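Local atomic coordinates of metagenomic carboxyl esterase MGS0156 (Uncultured organism, PDB entry 5D8M), a protein that probably hydrolyses carboxylic ester bonds, as expected of a carboxyl esterase with a parallel-stranded alpha/beta core. Residues A[36-40]-A[76-80]. Numbering follows the deposited sequence.
Sequences RFREI and RPVPL
Helix 34-48, which follows the edge strand 31-32 of the parallel sheet, is joined here to the irregular chain leading to strand 87-92, chiefly by Arg36 reaching backbone carbonyls of the loop. Its CG lies anti to the backbone N (chi1 -180°) and the chain bends at chi2 (55°), carrying the guanidinium off the helix to Arg76 and Pro77. There Arg36 NH1 donates to Arg76 O (2.8 Å) and Arg36 NH2 to Pro77 O (3.0 Å), while Arg36 NH2 also forms a salt bridge with Glu337 of helix 324-338. Both carbonyl oxygens lie close to the guanidinium plane, but the donors stand above the carbonyl planes. Glu39 meets the same group at its edge through a weak, salt-bridged bond from Arg36 NH1 to Glu39 OE1 (3.3 Å), and a water donates to both Glu39 OE2 and Arg76 O. OE1 and OE2 also accept the backbone N-H groups of Thr74 and Gly75. Ile40 CG1 lies over one face of the Arg36 guanidinium, toward its rim, and Arg76 CZ over the centre of the other, the planes 66° apart; Arg36 NE and Arg76 NH1, both donors, approach to 2.9 Å without bonding. Val78 CG1 packs on Ile40 CG1 at 4.0 Å. With an alanine at Arg36, the two carbonyls would probably lose these donors and Glu337 this salt-bridge partner. Held between two carboxylates, Arg36 probably has its crowding with Arg76 offset.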
loop_
_atom_site.group_PDB
_atom_site.type_symbol
_atom_site.label_atom_id
_atom_site.label_comp_id
_atom_site.label_asym_id
_atom_site.label_seq_id
_atom_site.Cartn_x
_atom_site.Cartn_y
_atom_site.Cartn_z
ATOM N N ARG A 36 -4.626 -0.137 -18.794
ATOM C CA ARG A 36 -4.208 1.242 -18.964
ATOM C C ARG A 36 -3.041 1.559 -18.017
ATOM O O ARG A 36 -2.096 2.265 -18.389
ATOM C CB ARG A 36 -5.382 2.200 -18.735
ATOM C CG ARG A 36 -5.038 3.694 -18.904
ATOM C CD ARG A 36 -4.426 4.010 -20.259
ATOM N NE ARG A 36 -4.160 5.440 -20.399
ATOM C CZ ARG A 36 -3.553 5.997 -21.445
ATOM N NH1 ARG A 36 -3.139 5.246 -22.461
ATOM N NH2 ARG A 36 -3.374 7.312 -21.485
ATOM N N PHE A 37 -3.073 1.000 -16.812
ATOM C CA PHE A 37 -1.967 1.255 -15.895
ATOM C C PHE A 37 -0.644 0.680 -16.441
ATOM O O PHE A 37 0.391 1.361 -16.385
ATOM C CB PHE A 37 -2.275 0.703 -14.501
ATOM C CG PHE A 37 -1.241 1.074 -13.466
ATOM C CD1 PHE A 37 -1.237 2.339 -12.886
ATOM C CD2 PHE A 37 -0.248 0.181 -13.119
ATOM C CE1 PHE A 37 -0.263 2.693 -11.936
ATOM C CE2 PHE A 37 0.728 0.517 -12.171
ATOM C CZ PHE A 37 0.712 1.775 -11.579
ATOM N N ARG A 38 -0.673 -0.547 -16.977
ATOM C CA ARG A 38 0.535 -1.132 -17.592
ATOM C C ARG A 38 1.064 -0.248 -18.725
ATOM O O ARG A 38 2.268 0.001 -18.847
ATOM C CB ARG A 38 0.264 -2.547 -18.138
ATOM C CG ARG A 38 1.467 -3.152 -18.889
ATOM C CD ARG A 38 1.180 -4.567 -19.452
ATOM N NE ARG A 38 0.676 -5.480 -18.416
ATOM C CZ ARG A 38 1.428 -6.142 -17.543
ATOM N NH1 ARG A 38 2.744 -6.016 -17.568
ATOM N NH2 ARG A 38 0.855 -6.939 -16.641
ATOM N N GLU A 39 0.138 0.237 -19.537
ATOM C CA GLU A 39 0.449 1.106 -20.649
ATOM C C GLU A 39 1.165 2.384 -20.193
ATOM O O GLU A 39 2.177 2.776 -20.762
ATOM C CB GLU A 39 -0.853 1.440 -21.376
ATOM C CG GLU A 39 -0.722 2.159 -22.708
ATOM C CD GLU A 39 -2.066 2.227 -23.404
ATOM O OE1 GLU A 39 -3.092 1.980 -22.731
ATOM O OE2 GLU A 39 -2.100 2.481 -24.623
ATOM N N ILE A 40 0.614 3.032 -19.174
ATOM C CA ILE A 40 1.197 4.242 -18.611
ATOM C C ILE A 40 2.576 3.971 -18.017
ATOM O O ILE A 40 3.543 4.687 -18.320
ATOM C CB ILE A 40 0.269 4.837 -17.539
ATOM C CG1 ILE A 40 -0.950 5.467 -18.224
ATOM C CG2 ILE A 40 1.011 5.866 -16.679
ATOM C CD1 ILE A 40 -2.028 5.953 -17.242
ATOM N N ARG A 76 -4.329 5.169 -26.394
ATOM C CA ARG A 76 -4.411 6.605 -26.175
ATOM C C ARG A 76 -3.075 7.094 -25.620
ATOM O O ARG A 76 -2.414 6.366 -24.876
ATOM C CB ARG A 76 -5.581 6.950 -25.248
ATOM C CG ARG A 76 -5.218 7.815 -24.064
ATOM C CD ARG A 76 -6.437 8.389 -23.322
ATOM N NE ARG A 76 -7.546 7.466 -23.002
ATOM C CZ ARG A 76 -7.461 6.204 -22.559
ATOM N NH1 ARG A 76 -6.307 5.593 -22.379
ATOM N NH2 ARG A 76 -8.569 5.525 -22.307
ATOM N N PRO A 77 -2.648 8.303 -26.031
ATOM C CA PRO A 77 -1.322 8.812 -25.644
ATOM C C PRO A 77 -1.122 8.881 -24.140
ATOM O O PRO A 77 -2.024 9.248 -23.401
ATOM C CB PRO A 77 -1.271 10.218 -26.264
ATOM C CG PRO A 77 -2.700 10.550 -26.640
ATOM C CD PRO A 77 -3.350 9.224 -26.943
ATOM N N VAL A 78 0.069 8.515 -23.698
ATOM C CA VAL A 78 0.408 8.630 -22.291
ATOM C C VAL A 78 1.055 9.998 -22.050
ATOM O O VAL A 78 2.067 10.311 -22.659
ATOM C CB VAL A 78 1.360 7.507 -21.838
ATOM C CG1 VAL A 78 1.703 7.654 -20.350
ATOM C CG2 VAL A 78 0.726 6.135 -22.111
ATOM N N PRO A 79 0.445 10.820 -21.177
ATOM C CA PRO A 79 1.022 12.113 -20.786
ATOM C C PRO A 79 2.422 11.921 -20.230
ATOM O O PRO A 79 2.609 11.090 -19.343
ATOM C CB PRO A 79 0.071 12.617 -19.694
ATOM C CG PRO A 79 -1.205 11.824 -19.890
ATOM C CD PRO A 79 -0.746 10.481 -20.376
ATOM N N LEU A 80 3.402 12.649 -20.745
ATOM C CA LEU A 80 4.778 12.454 -20.281
ATOM C C LEU A 80 5.445 13.780 -19.946
ATOM O O LEU A 80 6.662 13.853 -19.756
ATOM C CB LEU A 80 5.584 11.689 -21.337
ATOM C CG LEU A 80 5.155 10.220 -21.438
ATOM C CD1 LEU A 80 5.732 9.526 -22.688
ATOM C CD2 LEU A 80 5.558 9.455 -20.162
HETATM O O HOH W 1 -0.673 4.536 -25.506
#